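Local atomic coordinates of taurocyamine kinase (Schistosoma mansoni, PDB entry 4WOD), a protein that reversibly transfers phosphate between ATP and the guanidino compound taurocyamine, using magnesium as cofactor, in a chain built of two repeated phosphagen kinase units. Residues S466-G471 with A601-L606; T637-S642 with L696-E701. The protein carries 4 engineered substitutions. All coordinates share one frame; numbering follows the deposited sequence.

Interaction 1. Residues S466-G471 with A601-L606; sequences SKLPFG and AVYKRL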
loop_
_atom_site.group_PDB
_atom_site.type_symbol
_atom_site.label_atom_id
_atom_site.label_comp_id
_atom_site.label_asym_id
_atom_site.label_seq_id
_atom_site.Cartn_x
_atom_site.Cartn_y
_atom_site.Cartn_z
ATOM N N SER A 466 27.753 -25.581 -29.315
ATOM C CA SER A 466 27.528 -26.833 -30.038
ATOM C C SER A 466 28.170 -28.023 -29.324
ATOM O O SER A 466 27.884 -29.181 -29.641
ATOM C CB SER A 466 28.060 -26.732 -31.467
ATOM O OG SER A 466 29.467 -26.580 -31.470
ATOM N N LYS A 467 29.043 -27.741 -28.364
ATOM C CA LYS A 467 29.689 -28.808 -27.612
ATOM C C LYS A 467 29.644 -28.481 -26.121
ATOM O O LYS A 467 30.671 -28.253 -25.483
ATOM C CB LYS A 467 31.130 -29.015 -28.093
ATOM C CG LYS A 467 31.605 -30.471 -28.012
ATOM C CD LYS A 467 32.987 -30.677 -28.631
ATOM C CE LYS A 467 33.527 -32.077 -28.312
ATOM N NZ LYS A 467 34.791 -32.421 -29.047
ATOM N N LEU A 468 28.434 -28.453 -25.576
ATOM C CA LEU A 468 28.223 -28.135 -24.168
ATOM C C LEU A 468 28.468 -29.353 -23.267
ATOM O O LEU A 468 28.310 -30.491 -23.700
ATOM C CB LEU A 468 26.804 -27.598 -23.969
ATOM C CG LEU A 468 26.476 -26.250 -24.620
ATOM C CD1 LEU A 468 24.981 -26.082 -24.731
ATOM C CD2 LEU A 468 27.101 -25.094 -23.824
ATOM N N PRO A 469 28.856 -29.124 -22.006
ATOM C CA PRO A 469 29.107 -30.271 -21.126
ATOM C C PRO A 469 27.853 -30.725 -20.385
ATOM O O PRO A 469 27.945 -31.197 -19.250
ATOM C CB PRO A 469 30.146 -29.730 -20.148
ATOM C CG PRO A 469 29.757 -28.290 -20.003
ATOM C CD PRO A 469 29.249 -27.854 -21.369
ATOM N N PHE A 470 26.695 -30.559 -21.011
ATOM C CA PHE A 470 25.445 -31.064 -20.461
ATOM C C PHE A 470 24.470 -31.205 -21.618
ATOM O O PHE A 470 24.650 -30.583 -22.661
ATOM C CB PHE A 470 24.891 -30.144 -19.364
ATOM C CG PHE A 470 24.959 -28.669 -19.702
ATOM C CD1 PHE A 470 25.943 -27.864 -19.152
ATOM C CD2 PHE A 470 24.039 -28.093 -20.560
ATOM C CE1 PHE A 470 26.023 -26.510 -19.460
ATOM C CE2 PHE A 470 24.105 -26.731 -20.867
ATOM C CZ PHE A 470 25.100 -25.943 -20.315
ATOM N N GLY A 471 23.451 -32.032 -21.450
ATOM C CA GLY A 471 22.502 -32.263 -22.514
ATOM C C GLY A 471 21.093 -32.317 -21.963
ATOM O O GLY A 471 20.563 -31.317 -21.473
ATOM N N ALA A 601 19.490 -27.255 -24.666
ATOM C CA ALA A 601 18.665 -26.495 -25.603
ATOM C C ALA A 601 18.124 -25.193 -24.985
ATOM O O ALA A 601 17.991 -24.186 -25.677
ATOM C CB ALA A 601 17.507 -27.354 -26.115
ATOM N N VAL A 602 17.804 -25.218 -23.692
ATOM C CA VAL A 602 17.356 -24.006 -23.009
ATOM C C VAL A 602 18.516 -23.006 -22.941
ATOM O O VAL A 602 18.363 -21.805 -23.210
ATOM C CB VAL A 602 16.851 -24.318 -21.582
ATOM C CG1 VAL A 602 16.340 -23.041 -20.901
ATOM C CG2 VAL A 602 15.759 -25.363 -21.635
ATOM N N TYR A 603 19.674 -23.526 -22.574
ATOM C CA TYR A 603 20.884 -22.713 -22.411
ATOM C C TYR A 603 21.301 -22.083 -23.734
ATOM O O TYR A 603 21.580 -20.892 -23.798
ATOM C CB TYR A 603 22.010 -23.578 -21.851
ATOM C CG TYR A 603 23.289 -22.837 -21.576
ATOM C CD1 TYR A 603 23.482 -22.200 -20.362
ATOM C CD2 TYR A 603 24.300 -22.770 -22.529
ATOM C CE1 TYR A 603 24.653 -21.495 -20.085
ATOM C CE2 TYR A 603 25.500 -22.072 -22.259
ATOM C CZ TYR A 603 25.660 -21.435 -21.029
ATOM O OH TYR A 603 26.816 -20.736 -20.722
ATOM N N LYS A 604 21.333 -22.896 -24.785
ATOM C CA LYS A 604 21.681 -22.421 -26.112
ATOM C C LYS A 604 20.756 -21.267 -26.541
ATOM O O LYS A 604 21.237 -20.218 -26.955
ATOM C CB LYS A 604 21.612 -23.572 -27.122
ATOM C CG LYS A 604 22.134 -23.212 -28.524
ATOM C CD LYS A 604 22.357 -24.460 -29.381
ATOM C CE LYS A 604 22.754 -24.098 -30.810
ATOM N NZ LYS A 604 21.641 -23.385 -31.484
ATOM N N ARG A 605 19.442 -21.460 -26.412
ATOM C CA ARG A 605 18.467 -20.430 -26.771
ATOM C C ARG A 605 18.688 -19.162 -25.941
ATOM O O ARG A 605 18.704 -18.059 -26.479
ATOM C CB ARG A 605 17.030 -20.946 -26.578
ATOM C CG ARG A 605 15.960 -19.986 -27.039
ATOM C CD ARG A 605 14.593 -20.671 -27.103
ATOM N NE ARG A 605 14.282 -21.354 -25.857
ATOM C CZ ARG A 605 14.208 -22.672 -25.709
ATOM N NH1 ARG A 605 14.382 -23.475 -26.749
ATOM N NH2 ARG A 605 13.938 -23.183 -24.517
ATOM N N LEU A 606 18.869 -19.326 -24.631
ATOM C CA LEU A 606 19.208 -18.175 -23.797
ATOM C C LEU A 606 20.440 -17.417 -24.309
ATOM O O LEU A 606 20.364 -16.204 -24.504
ATOM C CB LEU A 606 19.451 -18.585 -22.345
ATOM C CG LEU A 606 19.777 -17.348 -21.488
ATOM C CD1 LEU A 606 18.656 -16.273 -21.593
ATOM C CD2 LEU A 606 20.008 -17.728 -20.041
#
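F470 points the edge of its ring at one face of Y603, a T-shaped pair with the planes at 83° and the ring centroids 5.4 Å apart. The touching end of F470 is CZ, which sits over the rim of the tyrosine ring rather than its middle and comes within 3.8 Å of Y603 CG; CE2 of F470 reaches past the ring to Y603 CB. One face of the phenylalanine ring, near its rim, is covered from within its own loop by L468 CB, 4.2 Å above the plane. L468 then meets Y603 with both methyls: CD2 lies 3.8 Å from Y603 CE2, approaching the ring obliquely, while CD1 touches CD2 of the tyrosine. Y603 has its CG anti to the backbone N (chi1 -177°), which carries the ring out from the helix to meet both loop side chains.

No hydrogen bond links the two segments. The polar end of the tyrosine is tied instead to the preceding part of the same loop, its OH bonding to the carbonyl O of F462, while G471 shares a backbone hydrogen bond with A600. The loop between helix 437-448 and strand 480-489 is thereby laid against helix 599-614 of the second C-terminal catalytic domain, and L468 and F470 also pack on L696 and A699, respectively, of the C-terminal helix 695-715.

Interaction 2. Residues T637-S642 with L696-E701; sequences TSMRAS and LQAAHE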
loop_
_atom_site.group_PDB
_atom_site.type_symbol
_atom_site.label_atom_id
_atom_site.label_comp_id
_atom_site.label_asym_id
_atom_site.label_seq_id
_atom_site.Cartn_x
_atom_site.Cartn_y
_atom_site.Cartn_z
ATOM N N THR A 637 27.706 -13.594 -13.101
ATOM C CA THR A 637 26.982 -14.151 -14.237
ATOM C C THR A 637 25.555 -13.644 -14.285
ATOM O O THR A 637 24.938 -13.609 -15.348
ATOM C CB THR A 637 26.916 -15.678 -14.166
ATOM O OG1 THR A 637 26.182 -16.050 -12.991
ATOM C CG2 THR A 637 28.306 -16.280 -14.129
ATOM N N SER A 638 25.032 -13.312 -13.107
ATOM C CA SER A 638 23.628 -12.989 -12.921
ATOM C C SER A 638 22.737 -14.115 -13.418
ATOM O O SER A 638 21.643 -13.858 -13.888
ATOM C CB SER A 638 23.262 -11.695 -13.645
ATOM O OG SER A 638 21.997 -11.239 -13.198
ATOM N N MET A 639 23.231 -15.342 -13.333
ATOM C CA MET A 639 22.613 -16.484 -14.001
ATOM C C MET A 639 22.016 -17.448 -13.022
ATOM O O MET A 639 22.677 -17.889 -12.082
ATOM C CB MET A 639 23.624 -17.231 -14.866
ATOM C CG MET A 639 23.027 -18.439 -15.586
ATOM S SD MET A 639 24.137 -19.157 -16.818
ATOM C CE MET A 639 23.855 -18.012 -18.193
ATOM N N ARG A 640 20.763 -17.791 -13.266
ATOM C CA ARG A 640 20.081 -18.794 -12.492
ATOM C C ARG A 640 19.491 -19.835 -13.431
ATOM O O ARG A 640 18.578 -19.536 -14.206
ATOM C CB ARG A 640 18.992 -18.153 -11.618
ATOM C CG ARG A 640 18.239 -19.133 -10.715
ATOM C CD ARG A 640 17.117 -18.384 -9.975
ATOM N NE ARG A 640 16.346 -19.215 -9.056
ATOM C CZ ARG A 640 15.363 -20.037 -9.418
ATOM N NH1 ARG A 640 15.033 -20.171 -10.696
ATOM N NH2 ARG A 640 14.708 -20.736 -8.498
ATOM N N ALA A 641 20.063 -21.036 -13.390
ATOM C CA ALA A 641 19.519 -22.184 -14.105
ATOM C C ALA A 641 18.754 -23.058 -13.129
ATOM O O ALA A 641 19.204 -23.303 -12.007
ATOM C CB ALA A 641 20.613 -22.980 -14.765
ATOM N N SER A 642 17.619 -23.572 -13.562
ATOM C CA SER A 642 16.769 -24.274 -12.632
ATOM C C SER A 642 15.962 -25.354 -13.310
ATOM O O SER A 642 15.804 -25.354 -14.534
ATOM C CB SER A 642 15.839 -23.285 -11.922
ATOM O OG SER A 642 14.903 -22.735 -12.826
ATOM N N LEU A 696 29.018 -20.998 -17.978
ATOM C CA LEU A 696 29.123 -22.429 -18.241
ATOM C C LEU A 696 29.203 -23.243 -16.942
ATOM O O LEU A 696 28.492 -24.238 -16.776
ATOM C CB LEU A 696 30.341 -22.700 -19.125
ATOM C CG LEU A 696 30.393 -24.048 -19.838
ATOM C CD1 LEU A 696 29.149 -24.248 -20.696
ATOM C CD2 LEU A 696 31.648 -24.111 -20.686
ATOM N N GLN A 697 30.049 -22.812 -16.011
ATOM C CA GLN A 697 30.160 -23.518 -14.745
ATOM C C GLN A 697 28.855 -23.424 -13.960
ATOM O O GLN A 697 28.427 -24.406 -13.346
ATOM C CB GLN A 697 31.340 -22.980 -13.917
ATOM C CG GLN A 697 32.692 -23.234 -14.572
ATOM C CD GLN A 697 33.841 -22.469 -13.927
ATOM O OE1 GLN A 697 33.686 -21.331 -13.462
ATOM N NE2 GLN A 697 35.008 -23.101 -13.894
ATOM N N ALA A 698 28.218 -22.255 -13.979
ATOM C CA ALA A 698 26.945 -22.074 -13.277
ATOM C C ALA A 698 25.922 -23.101 -13.748
ATOM O O ALA A 698 25.278 -23.772 -12.947
ATOM C CB ALA A 698 26.409 -20.652 -13.480
ATOM N N ALA A 699 25.771 -23.216 -15.059
ATOM C CA ALA A 699 24.802 -24.152 -15.608
ATOM C C ALA A 699 25.247 -25.602 -15.366
ATOM O O ALA A 699 24.414 -26.481 -15.151
ATOM C CB ALA A 699 24.588 -23.886 -17.095
ATOM N N HIS A 700 26.555 -25.849 -15.389
ATOM C CA HIS A 700 27.057 -27.207 -15.183
ATOM C C HIS A 700 26.911 -27.641 -13.725
ATOM O O HIS A 700 26.610 -28.804 -13.456
ATOM C CB HIS A 700 28.512 -27.329 -15.614
ATOM C CG HIS A 700 28.991 -28.743 -15.714
ATOM N ND1 HIS A 700 30.254 -29.133 -15.328
ATOM C CD2 HIS A 700 28.370 -29.863 -16.155
ATOM C CE1 HIS A 700 30.397 -30.430 -15.541
ATOM N NE2 HIS A 700 29.266 -30.896 -16.038
ATOM N N GLU A 701 27.113 -26.708 -12.795
ATOM C CA GLU A 701 26.908 -27.005 -11.387
ATOM C C GLU A 701 25.471 -27.461 -11.150
ATOM O O GLU A 701 25.250 -28.471 -10.471
ATOM C CB GLU A 701 27.249 -25.803 -10.498
ATOM C CG GLU A 701 28.745 -25.633 -10.303
ATOM C CD GLU A 701 29.104 -24.686 -9.179
ATOM O OE1 GLU A 701 28.245 -24.415 -8.308
ATOM O OE2 GLU A 701 30.260 -24.216 -9.166
#
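Apolar contact between M639 and A698, and between A641 and A699, joins the start of strand 639-646 to helix 695-715. The thioether of M639 supplies the first: SD lies 4.3 Å from A698 CB. With CG anti to the backbone N (chi1 180°) and the next bond also extended (chi2 170°), the methionine side chain reaches from the strand toward the helix before turning at the sulfur. In the second pair a methyl group meets the helix backbone, A641 CB lying 4.4 Å from A699 CA. Small residues on both sides allow a close approach here, with A641 CA and A699 CA 5.8 Å apart; M639 CA and A698 CA are separated by 7.1 Å.

Hydrogen bonding does not cross the contact but shapes the strand side. T637 OG1 accepts from M639 N at 3.1 Å, a bond bent to 142° at the hydrogen that closes an ST turn just where the chain enters the strand. The same OG1 is also hydrogen-bonded to R690 O, tying the turn to the loop that precedes the helix.

Salt bridges lead outward from both segments. The CB of R640 points away from the helix, and its NH2 pairs with D684 of the adjoining strand 682-687; on the helix, E701 is paired with R689. R640, A641 and S642 belong to a predicted ATP-binding segment. A helix laid on one face of an antiparallel sheet, with predicted nucleotide-binding residues on the strand beneath, fits the catalytic domain of phosphagen kinases.

In the fold
Helix 695-715 supplies one side of interaction 2 and also borders the loop of interaction 1; the two centres are 11 Å apart. In interaction 2 the helix and the central sheet meet through two buried residues on each side, whereas interaction 1 is only partly buried and brings a loop against helix 599-614 farther out. The two meet directly: F470 CE1 lies 3.8 Å from A699 CB, so one alanine of the helix touches both the strand and the loop. Neither contact has a hydrogen bond across it, yet their chemistry differs. Small alanines and a methionine suit the close helix-to-sheet layer, while the loop relies on larger aromatic and leucine side chains to reach the helices beneath it.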